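TRAP solute Binding Protein (Uncultured marine bacterium, PDB 5I7I) binds 3-hydroxybenzoate and probably captures aromatic acids for a TRAP transporter. Local coordinates at residues K45-S48 / E49-A53; E62-P65 / A66-G70; F240-K244 / A245-S249; S251-H254 / K255-I258. One frame throughout, in Å; residues are numbered along the deposited sequence. Where two conformers were deposited one is given.

Contact 1 of 4, residues K45-S48 / E49-A53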
loop_
_atom_site.group_PDB
_atom_site.type_symbol
_atom_site.label_atom_id
_atom_site.label_comp_id
_atom_site.label_asym_id
_atom_site.label_seq_id
_atom_site.Cartn_x
_atom_site.Cartn_y
_atom_site.Cartn_z
ATOM N N LYS A 45 3.519 -13.800 -8.587
ATOM C CA LYS A 45 3.587 -14.964 -9.467
ATOM C C LYS A 45 4.390 -14.666 -10.719
ATOM O O LYS A 45 5.343 -15.407 -11.006
ATOM C CB LYS A 45 2.180 -15.483 -9.763
ATOM C CG LYS A 45 2.143 -16.577 -10.830
ATOM C CD LYS A 45 0.738 -17.133 -10.991
ATOM C CE LYS A 45 0.656 -18.230 -12.043
ATOM N NZ LYS A 45 0.823 -17.706 -13.419
ATOM N N PRO A 46 4.105 -13.620 -11.490
ATOM C CA PRO A 46 4.966 -13.353 -12.649
ATOM C C PRO A 46 6.389 -12.973 -12.290
ATOM O O PRO A 46 7.316 -13.314 -13.043
ATOM C CB PRO A 46 4.222 -12.249 -13.421
ATOM C CG PRO A 46 3.202 -11.704 -12.446
ATOM C CD PRO A 46 2.886 -12.791 -11.483
ATOM N N TRP A 47 6.606 -12.288 -11.161
ATOM C CA TRP A 47 7.969 -12.024 -10.717
ATOM C C TRP A 47 8.709 -13.339 -10.531
ATOM O O TRP A 47 9.848 -13.515 -10.998
ATOM C CB TRP A 47 7.941 -11.213 -9.411
ATOM C CG TRP A 47 9.266 -10.846 -8.869
ATOM C CD1 TRP A 47 9.983 -9.746 -9.170
ATOM C CD2 TRP A 47 10.026 -11.577 -7.896
ATOM N NE1 TRP A 47 11.169 -9.743 -8.465
ATOM C CE2 TRP A 47 11.208 -10.861 -7.672
ATOM C CE3 TRP A 47 9.813 -12.768 -7.200
ATOM C CZ2 TRP A 47 12.195 -11.305 -6.789
ATOM C CZ3 TRP A 47 10.783 -13.201 -6.313
ATOM C CH2 TRP A 47 11.956 -12.470 -6.118
ATOM N N SER A 48 8.069 -14.282 -9.853
ATOM C CA SER A 48 8.705 -15.566 -9.600
ATOM C C SER A 48 8.961 -16.320 -10.895
ATOM O O SER A 48 9.965 -17.026 -11.006
ATOM C CB SER A 48 7.858 -16.383 -8.625
ATOM O OG SER A 48 6.732 -16.952 -9.262
ATOM N N GLU A 49 8.085 -16.171 -11.891
ATOM C CA GLU A 49 8.304 -16.840 -13.176
ATOM C C GLU A 49 9.473 -16.231 -13.932
ATOM O O GLU A 49 10.214 -16.950 -14.619
ATOM C CB GLU A 49 7.053 -16.754 -14.034
ATOM C CG GLU A 49 5.917 -17.550 -13.485
ATOM C CD GLU A 49 4.571 -17.160 -14.063
ATOM O OE1 GLU A 49 4.477 -16.102 -14.728
ATOM O OE2 GLU A 49 3.612 -17.936 -13.855
ATOM N N LYS A 50 9.624 -14.903 -13.858
ATOM C CA LYS A 50 10.753 -14.253 -14.506
ATOM C C LYS A 50 12.052 -14.657 -13.824
ATOM O O LYS A 50 13.058 -14.929 -14.499
ATOM C CB LYS A 50 10.534 -12.734 -14.511
ATOM C CG LYS A 50 11.634 -11.902 -15.204
ATOM C CD LYS A 50 11.243 -10.396 -15.279
ATOM C CE LYS A 50 12.317 -9.509 -15.940
ATOM N NZ LYS A 50 13.625 -9.515 -15.219
ATOM N N VAL A 51 12.034 -14.730 -12.485
ATOM C CA VAL A 51 13.202 -15.158 -11.721
ATOM C C VAL A 51 13.555 -16.605 -12.046
ATOM O O VAL A 51 14.737 -16.958 -12.185
ATOM C CB VAL A 51 12.965 -14.943 -10.213
ATOM C CG1 VAL A 51 14.005 -15.685 -9.371
ATOM C CG2 VAL A 51 13.007 -13.454 -9.871
ATOM N N LEU A 52 12.539 -17.458 -12.195
ATOM C CA LEU A 52 12.769 -18.847 -12.570
ATOM C C LEU A 52 13.393 -18.927 -13.958
ATOM O O LEU A 52 14.397 -19.615 -14.165
ATOM C CB LEU A 52 11.442 -19.602 -12.537
ATOM C CG LEU A 52 11.518 -21.114 -12.722
ATOM C CD1 LEU A 52 12.190 -21.773 -11.519
ATOM C CD2 LEU A 52 10.130 -21.701 -12.956
ATOM N N ALA A 53 12.810 -18.210 -14.917
ATOM C CA ALA A 53 13.298 -18.253 -16.293
ATOM C C ALA A 53 14.730 -17.750 -16.384
ATOM O O ALA A 53 15.568 -18.348 -17.069
ATOM C CB ALA A 53 12.383 -17.423 -17.189
HETATM O O HOH W 1 6.553 -14.014 -15.693
#

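Contact 2 of 4, residues E62-P65 / A66-G70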
loop_
_atom_site.group_PDB
_atom_site.type_symbol
_atom_site.label_atom_id
_atom_site.label_comp_id
_atom_site.label_asym_id
_atom_site.label_seq_id
_atom_site.Cartn_x
_atom_site.Cartn_y
_atom_site.Cartn_z
ATOM N N GLU A 62 8.460 -20.573 -3.769
ATOM C CA GLU A 62 7.232 -21.233 -3.338
ATOM C C GLU A 62 6.332 -20.162 -2.729
ATOM O O GLU A 62 6.713 -19.505 -1.760
ATOM C CB GLU A 62 7.497 -22.308 -2.276
ATOM C CG GLU A 62 8.348 -23.489 -2.675
ATOM C CD GLU A 62 8.685 -24.426 -1.492
ATOM O OE1 GLU A 62 8.473 -24.086 -0.273
ATOM O OE2 GLU A 62 9.188 -25.519 -1.813
ATOM N N ILE A 63 5.132 -20.019 -3.264
ATOM C CA ILE A 63 4.251 -18.919 -2.896
ATOM C C ILE A 63 3.214 -19.413 -1.892
ATOM O O ILE A 63 2.398 -20.281 -2.221
ATOM C CB ILE A 63 3.564 -18.321 -4.136
ATOM C CG1 ILE A 63 4.607 -17.692 -5.051
ATOM C CG2 ILE A 63 2.482 -17.326 -3.749
ATOM C CD1 ILE A 63 4.069 -17.196 -6.371
ATOM N N TYR A 64 3.215 -18.828 -0.695
ATOM C CA TYR A 64 2.246 -19.152 0.356
ATOM C C TYR A 64 1.375 -17.934 0.646
ATOM O O TYR A 64 1.789 -17.035 1.404
ATOM C CB TYR A 64 2.972 -19.612 1.623
ATOM C CG TYR A 64 3.801 -20.850 1.399
ATOM C CD1 TYR A 64 3.238 -22.107 1.540
ATOM C CD2 TYR A 64 5.127 -20.766 1.023
ATOM C CE1 TYR A 64 3.977 -23.243 1.322
ATOM C CE2 TYR A 64 5.889 -21.904 0.799
ATOM C CZ TYR A 64 5.301 -23.147 0.943
ATOM O OH TYR A 64 6.023 -24.298 0.749
ATOM N N PRO A 65 0.203 -17.840 0.038
ATOM C CA PRO A 65 -0.712 -16.716 0.274
ATOM C C PRO A 65 -1.515 -16.959 1.549
ATOM O O PRO A 65 -1.370 -17.984 2.216
ATOM C CB PRO A 65 -1.610 -16.782 -0.963
ATOM C CG PRO A 65 -1.739 -18.237 -1.206
ATOM C CD PRO A 65 -0.381 -18.818 -0.893
ATOM N N ALA A 66 -2.382 -16.000 1.886
ATOM C CA ALA A 66 -3.376 -16.189 2.949
ATOM C C ALA A 66 -2.747 -16.665 4.262
ATOM O O ALA A 66 -3.342 -17.435 5.010
ATOM C CB ALA A 66 -4.493 -17.124 2.486
ATOM N N MET A 67 -1.545 -16.169 4.564
ATOM C CA MET A 67 -0.812 -16.536 5.793
ATOM C C MET A 67 -0.679 -18.053 5.985
ATOM O O MET A 67 -0.716 -18.573 7.105
ATOM C CB MET A 67 -1.411 -15.871 7.030
ATOM C CG MET A 67 -1.446 -14.348 6.966
ATOM S SD MET A 67 0.127 -13.518 6.650
ATOM C CE MET A 67 1.074 -14.101 8.068
ATOM N N GLN A 68 -0.446 -18.766 4.883
ATOM C CA GLN A 68 -0.370 -20.221 4.885
ATOM C C GLN A 68 0.880 -20.785 5.552
ATOM O O GLN A 68 1.004 -22.016 5.618
ATOM C CB GLN A 68 -0.432 -20.745 3.451
ATOM C CG GLN A 68 -1.812 -20.918 2.912
ATOM C CD GLN A 68 -1.772 -21.393 1.462
ATOM O OE1 GLN A 68 -0.753 -21.906 0.985
ATOM N NE2 GLN A 68 -2.883 -21.231 0.769
ATOM N N LEU A 69 1.807 -19.957 6.011
ATOM C CA LEU A 69 2.906 -20.427 6.850
ATOM C C LEU A 69 2.749 -20.000 8.303
ATOM O O LEU A 69 3.651 -20.241 9.115
ATOM C CB LEU A 69 4.262 -19.990 6.277
ATOM C CG LEU A 69 4.599 -20.605 4.911
ATOM C CD1 LEU A 69 5.891 -20.035 4.380
ATOM C CD2 LEU A 69 4.702 -22.124 4.971
ATOM N N GLY A 70 1.616 -19.396 8.659
ATOM C CA GLY A 70 1.295 -19.096 10.039
ATOM C C GLY A 70 1.517 -17.635 10.367
ATOM O O GLY A 70 2.264 -16.925 9.706
#

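Contact 3 of 4, residues F240-K244 / A245-S249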
loop_
_atom_site.group_PDB
_atom_site.type_symbol
_atom_site.label_atom_id
_atom_site.label_comp_id
_atom_site.label_asym_id
_atom_site.label_seq_id
_atom_site.Cartn_x
_atom_site.Cartn_y
_atom_site.Cartn_z
ATOM N N PHE A 240 8.104 -5.125 -0.521
ATOM C CA PHE A 240 8.440 -6.401 -1.152
ATOM C C PHE A 240 9.894 -6.640 -0.770
ATOM O O PHE A 240 10.791 -5.946 -1.259
ATOM C CB PHE A 240 8.223 -6.306 -2.660
ATOM C CG PHE A 240 8.353 -7.627 -3.414
ATOM C CD1 PHE A 240 7.824 -8.816 -2.936
ATOM C CD2 PHE A 240 8.966 -7.628 -4.672
ATOM C CE1 PHE A 240 7.936 -9.983 -3.698
ATOM C CE2 PHE A 240 9.085 -8.766 -5.403
ATOM C CZ PHE A 240 8.587 -9.943 -4.920
ATOM N N LEU A 241 10.108 -7.552 0.180
ATOM C CA LEU A 241 11.372 -7.672 0.892
ATOM C C LEU A 241 11.862 -9.107 0.901
ATOM O O LEU A 241 11.071 -10.049 0.931
ATOM C CB LEU A 241 11.185 -7.278 2.364
ATOM C CG LEU A 241 10.617 -5.891 2.646
ATOM C CD1 LEU A 241 10.476 -5.732 4.144
ATOM C CD2 LEU A 241 11.497 -4.820 2.068
ATOM N N MET A 242 13.185 -9.259 0.902
ATOM C CA MET A 242 13.831 -10.554 1.013
ATOM C C MET A 242 14.690 -10.564 2.268
ATOM O O MET A 242 15.241 -9.536 2.689
ATOM C CB MET A 242 14.708 -10.787 -0.217
ATOM C CG MET A 242 15.403 -12.140 -0.264
ATOM S SD MET A 242 16.214 -12.423 -1.832
ATOM C CE MET A 242 14.905 -13.068 -2.839
ATOM N N ASN A 243 14.829 -11.744 2.857
ATOM C CA ASN A 243 15.718 -11.892 3.999
ATOM C C ASN A 243 17.151 -11.585 3.578
ATOM O O ASN A 243 17.634 -12.081 2.554
ATOM C CB ASN A 243 15.616 -13.314 4.532
ATOM C CG ASN A 243 16.613 -13.592 5.645
ATOM O OD1 ASN A 243 17.648 -14.208 5.427
ATOM N ND2 ASN A 243 16.300 -13.128 6.842
ATOM N N LYS A 244 17.831 -10.759 4.373
ATOM C CA LYS A 244 19.161 -10.294 3.998
ATOM C C LYS A 244 20.153 -11.446 3.939
ATOM O O LYS A 244 20.896 -11.578 2.965
ATOM C CB LYS A 244 19.620 -9.227 4.993
ATOM C CG LYS A 244 20.821 -8.404 4.558
ATOM C CD LYS A 244 20.923 -7.145 5.409
ATOM C CE LYS A 244 21.796 -6.093 4.758
ATOM N NZ LYS A 244 21.861 -4.885 5.625
ATOM N N ALA A 245 20.198 -12.284 4.979
ATOM C CA ALA A 245 21.167 -13.376 5.002
ATOM C C ALA A 245 20.957 -14.314 3.819
ATOM O O ALA A 245 21.927 -14.806 3.222
ATOM C CB ALA A 245 21.067 -14.132 6.325
ATOM N N LYS A 246 19.696 -14.553 3.451
ATOM C CA LYS A 246 19.405 -15.443 2.336
ATOM C C LYS A 246 19.890 -14.839 1.024
ATOM O O LYS A 246 20.534 -15.517 0.215
ATOM C CB LYS A 246 17.913 -15.772 2.281
ATOM C CG LYS A 246 17.545 -16.853 1.253
ATOM C CD LYS A 246 18.137 -18.218 1.593
ATOM C CE LYS A 246 17.569 -19.294 0.684
ATOM N NZ LYS A 246 17.738 -20.653 1.269
ATOM N N TYR A 247 19.602 -13.556 0.797
ATOM C CA TYR A 247 20.169 -12.876 -0.361
ATOM C C TYR A 247 21.697 -12.964 -0.357
ATOM O O TYR A 247 22.317 -13.266 -1.381
ATOM C CB TYR A 247 19.728 -11.410 -0.395
ATOM C CG TYR A 247 20.470 -10.592 -1.448
ATOM C CD1 TYR A 247 20.109 -10.636 -2.791
ATOM C CD2 TYR A 247 21.547 -9.789 -1.089
ATOM C CE1 TYR A 247 20.799 -9.895 -3.751
ATOM C CE2 TYR A 247 22.244 -9.054 -2.034
ATOM C CZ TYR A 247 21.848 -9.094 -3.367
ATOM O OH TYR A 247 22.535 -8.365 -4.311
ATOM N N GLU A 248 22.332 -12.682 0.792
ATOM C CA GLU A 248 23.793 -12.669 0.828
ATOM C C GLU A 248 24.385 -14.053 0.589
ATOM O O GLU A 248 25.514 -14.165 0.097
ATOM C CB GLU A 248 24.299 -12.079 2.150
ATOM C CG GLU A 248 24.062 -10.577 2.261
ATOM C CD GLU A 248 24.730 -9.794 1.144
ATOM O OE1 GLU A 248 24.191 -8.725 0.781
ATOM O OE2 GLU A 248 25.768 -10.235 0.620
ATOM N N SER A 249 23.642 -15.116 0.900
ATOM C CA SER A 249 24.104 -16.480 0.672
ATOM C C SER A 249 24.049 -16.902 -0.790
ATOM O O SER A 249 24.637 -17.929 -1.146
ATOM C CB SER A 249 23.247 -17.465 1.470
ATOM O OG SER A 249 22.026 -17.761 0.785
#

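Contact 4 of 4, residues S251-H254 / K255-I258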
loop_
_atom_site.group_PDB
_atom_site.type_symbol
_atom_site.label_atom_id
_atom_site.label_comp_id
_atom_site.label_asym_id
_atom_site.label_seq_id
_atom_site.Cartn_x
_atom_site.Cartn_y
_atom_site.Cartn_z
ATOM N N SER A 251 24.727 -17.161 -4.792
ATOM C CA SER A 251 25.867 -16.987 -5.668
ATOM C C SER A 251 25.816 -15.610 -6.321
ATOM O O SER A 251 24.774 -14.954 -6.386
ATOM C CB SER A 251 25.843 -18.038 -6.773
ATOM O OG SER A 251 24.746 -17.801 -7.631
ATOM N N ASP A 252 26.966 -15.187 -6.837
ATOM C CA ASP A 252 27.022 -13.945 -7.590
ATOM C C ASP A 252 26.021 -13.961 -8.743
ATOM O O ASP A 252 25.298 -12.979 -8.963
ATOM C CB ASP A 252 28.456 -13.736 -8.077
ATOM C CG ASP A 252 28.642 -12.438 -8.804
ATOM O OD1 ASP A 252 28.483 -11.358 -8.185
ATOM O OD2 ASP A 252 28.970 -12.508 -10.005
ATOM N N GLU A 253 25.921 -15.080 -9.469
ATOM C CA GLU A 253 24.984 -15.107 -10.594
ATOM C C GLU A 253 23.535 -15.041 -10.122
ATOM O O GLU A 253 22.695 -14.402 -10.764
ATOM C CB GLU A 253 25.196 -16.343 -11.461
ATOM C CG GLU A 253 26.452 -16.304 -12.344
ATOM C CD GLU A 253 26.525 -15.089 -13.294
ATOM O OE1 GLU A 253 27.643 -14.569 -13.501
ATOM O OE2 GLU A 253 25.483 -14.649 -13.840
ATOM N N HIS A 254 23.217 -15.698 -9.002
ATOM C CA HIS A 254 21.854 -15.639 -8.490
ATOM C C HIS A 254 21.522 -14.254 -7.953
ATOM O O HIS A 254 20.404 -13.767 -8.161
ATOM C CB HIS A 254 21.626 -16.711 -7.430
ATOM C CG HIS A 254 21.432 -18.074 -7.998
ATOM N ND1 HIS A 254 21.297 -19.188 -7.201
ATOM C CD2 HIS A 254 21.363 -18.511 -9.280
ATOM C CE1 HIS A 254 21.140 -20.251 -7.970
ATOM N NE2 HIS A 254 21.177 -19.869 -9.232
ATOM N N LYS A 255 22.470 -13.601 -7.264
ATOM C CA LYS A 255 22.255 -12.218 -6.849
ATOM C C LYS A 255 21.922 -11.357 -8.054
ATOM O O LYS A 255 21.023 -10.512 -7.996
ATOM C CB LYS A 255 23.491 -11.649 -6.153
ATOM C CG LYS A 255 23.752 -12.164 -4.765
ATOM C CD LYS A 255 24.763 -11.266 -4.069
ATOM C CE LYS A 255 24.982 -11.642 -2.617
ATOM N NZ LYS A 255 25.851 -12.811 -2.433
ATOM N N LYS A 256 22.625 -11.566 -9.165
ATOM C CA LYS A 256 22.375 -10.746 -10.340
ATOM C C LYS A 256 20.977 -10.963 -10.898
ATOM O O LYS A 256 20.361 -10.015 -11.399
ATOM C CB LYS A 256 23.439 -11.008 -11.400
ATOM C CG LYS A 256 24.794 -10.457 -11.036
ATOM C CD LYS A 256 25.818 -10.825 -12.100
ATOM C CE LYS A 256 27.232 -10.640 -11.619
ATOM N NZ LYS A 256 27.453 -9.296 -11.053
ATOM N N VAL A 257 20.456 -12.191 -10.834
ATOM C CA VAL A 257 19.069 -12.413 -11.248
ATOM C C VAL A 257 18.114 -11.652 -10.331
ATOM O O VAL A 257 17.178 -10.973 -10.790
ATOM C CB VAL A 257 18.746 -13.916 -11.285
ATOM C CG1 VAL A 257 17.245 -14.117 -11.528
ATOM C CG2 VAL A 257 19.582 -14.617 -12.354
ATOM N N ILE A 258 18.323 -11.758 -9.020
ATOM C CA ILE A 258 17.459 -11.048 -8.088
ATOM C C ILE A 258 17.534 -9.546 -8.344
ATOM O O ILE A 258 16.507 -8.862 -8.430
ATOM C CB ILE A 258 17.816 -11.388 -6.629
ATOM C CG1 ILE A 258 17.585 -12.879 -6.323
ATOM C CG2 ILE A 258 17.026 -10.478 -5.659
ATOM C CD1 ILE A 258 16.141 -13.357 -6.496
HETATM O O HOH W 2 30.101 -9.630 -9.801
#

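Contact 1 of 4, residues K45-S48 / E49-A53
Val-51 sets its CG2 methyl squarely over the indole of Trp-47, one helical turn earlier, and this is the tight, buried half of the contact. The methyl lies 3.8 Å from the centroid of the six-membered ring of Trp-47 and only 9° off the ring normal, a CH-pi contact over the face. With CG anti to the backbone N (chi1 -178°), the indole of Trp-47 lies alongside the helix, where the next turn can cover it. Its NE1 donates to the backbone O of Asn-261, so the buried N-H is satisfied. With an alanine at Trp-47, the Val-51 methyl would probably lose its aromatic surface and the Asn-261 carbonyl this donor.

The other side of the helix is polar and open to solvent. Lys-45 NZ reaches Glu-49 OE2 at 2.8 Å, a salt bridge on the syn side of the carboxylate, 23° out of its plane. The second oxygen, Glu-49 OE1, accepts a hydrogen bond from a water at 3.1 Å that also donates to the backbone O of Pro-46. In one of its two conformers Ser-48 OG donates to Lys-45 O (2.7 Å), which also accepts from Glu-49 N.

Helix 38-54 links strands 25-31 and 59-64 in a beta-alpha-beta unit. Its inner side rests on strand 59-64 through Val-61 and Ile-59, while Trp-47 also meets Phe-240 of strand 237-243 edge-to-face.

Contact 2 of 4, residues E62-P65 / A66-G70
Leu-69 folds back over the ring of Tyr-64, and this apolar packing joins the end of the strand to the loop that follows. Leu-69 CD2 stands 3.8 Å from the centroid of the Tyr-64 ring, 14° off its normal, a CH-pi contact over the face. The other methyl, CD1, comes down on the same face nearer the rim, 3.5 Å from Tyr-64 CD2. Tyr-64 keeps CG anti to its carbonyl carbon (chi1 -61°), which swings the phenol back along the strand toward Glu-62. Van der Waals packing is added by the extended side chain of Gln-68, whose amide crosses the pyrrolidine of Pro-65 with OE1 3.6 Å from Pro-65 CD.

Among the polar contacts, Tyr-64 OH donates to Glu-62 OE1 at 2.7 Å. The hydroxyl meets that oxygen from above the carboxylate plane, 59° out of it, and the bond fixes the far end of the ring while Leu-69 covers its face. A serine in place of Tyr-64 would probably uncover the Leu-69 methyls and leave the Glu-62 carboxylate without this donor.

The backbone bonds do the turning. Gln-68 N donates to Pro-65 O (2.9 Å), and Gly-70 N to Met-67 O at the same length, closing the type I beta turn from Met-67 to Gly-70. The backbone angles of Gly-70 would bring a CB too close to the O of Leu-69.

Edge strand 59-64 of the five-stranded sheet thus ends in a turn from Pro-65 to Gln-68, followed by the type I turn, on the way to helix 76-82.

Contact 3 of 4, residues F240-K244 / A245-S249
The axes of strand 240-243 and helix 245-249 stand at 68° to each other, and Tyr-247 N closes the first turn of the helix on Asn-243 O at 3.0 Å. Asn-243 is the N-cap. Its OD1 accepts from Lys-246 N at 2.9 Å, the donor tilted 22° from the plane of the side-chain carbonyl. CG lies anti to the backbone N (chi1 175°), and from there OD1 reaches over the first turn, coming within 3.5 Å of the Ala-245 CB methyl. The other half of the amide is used as well, for ND2 donates to Val-80 O, so both ends hold its rotation.

On the inner side Met-242 comes up to Tyr-247, the two side chains crossing at about a right angle. The sulfur, SD, sits 3.9 Å from Tyr-247 CB and near the plane of the ring, at its edge. The phenol then runs on to Asp-259, which accepts from its OH, and Lys-137 makes a cation-pi contact with the ring. Farther round, Ser-249 OG donates back to Lys-246 O (2.8 Å).

Chemically, then, the contact is a polar cap formed by the buried Asn-243 amide beside a thioether packing. That amide satisfies a helix N-H on one side and a backbone carbonyl on the other, which ties the start of helix 244-249 to Val-80 of helix 76-82.

Contact 4 of 4, residues S251-H254 / K255-I258
The carboxylate of Asp-252 is the flat group that meets the next turn: the end of Lys-256 crosses it obliquely, CE coming 3.0 Å from Asp-252 OD2. The ammonium itself stays farther off, Lys-256 NZ standing 3.7 Å from Asp-252 OD1 in a long salt bridge. A water fills in, donating to Asp-252 OD1 and accepting from Lys-256 NZ, each at 2.9 Å. Asp-252 has CG anti to the backbone N (chi1 -177°), which turns the carboxylate toward Lys-256; the lysine chain bends only at its last torsion to bring NZ round. The imidazole of His-254 points off the helix, and its NE2 is hydrogen-bonded to Glu-58 OE1.

Ser-251 begins the helix as its N-cap. Its OG accepts from His-254 N at 2.9 Å with a 158° N-H angle, while its backbone O takes Lys-255 N at 2.8 Å. The aliphatic part of Lys-255 folds against that same carbonyl, with CG 3.4 Å from Ser-251 O, and its NZ turns back to the backbone oxygens of Leu-250 and Glu-248.

The helix 252-259 therefore has a charged outer side, with the Asp-252 and Lys-256 pair, and an inner side where Val-257 and the His-254 ring rest on Ile-59 at the start of strand 59-64, the imidazole also holding Glu-58. The Lys-255 ammonium ties the helix back to helix 244-249 just before it.

In the fold
Contacts 1 and 3 are partly buried and meet through Trp-47 and Phe-240; contacts 2 and 4 lie at the surface, their centres about 25 Å apart. Helix 38-54 of contact 1 lies on strand 59-64 of contact 2, with Ser-48 against Ile-63, and contacts 2 and 3 reach the same five-stranded sheet without touching. Contacts 3 and 4 sit on successive helices, each opened by an N-cap, an asparagine amide in one and a serine hydroxyl in the other. Ile-258 of contact 4 reaches both Trp-47 and Met-242. Charge pairs mark the outer sides of contacts 1 and 4, whereas contact 2 pairs a leucine-on-tyrosine CH-pi contact with a tyrosine-glutamate hydrogen bond.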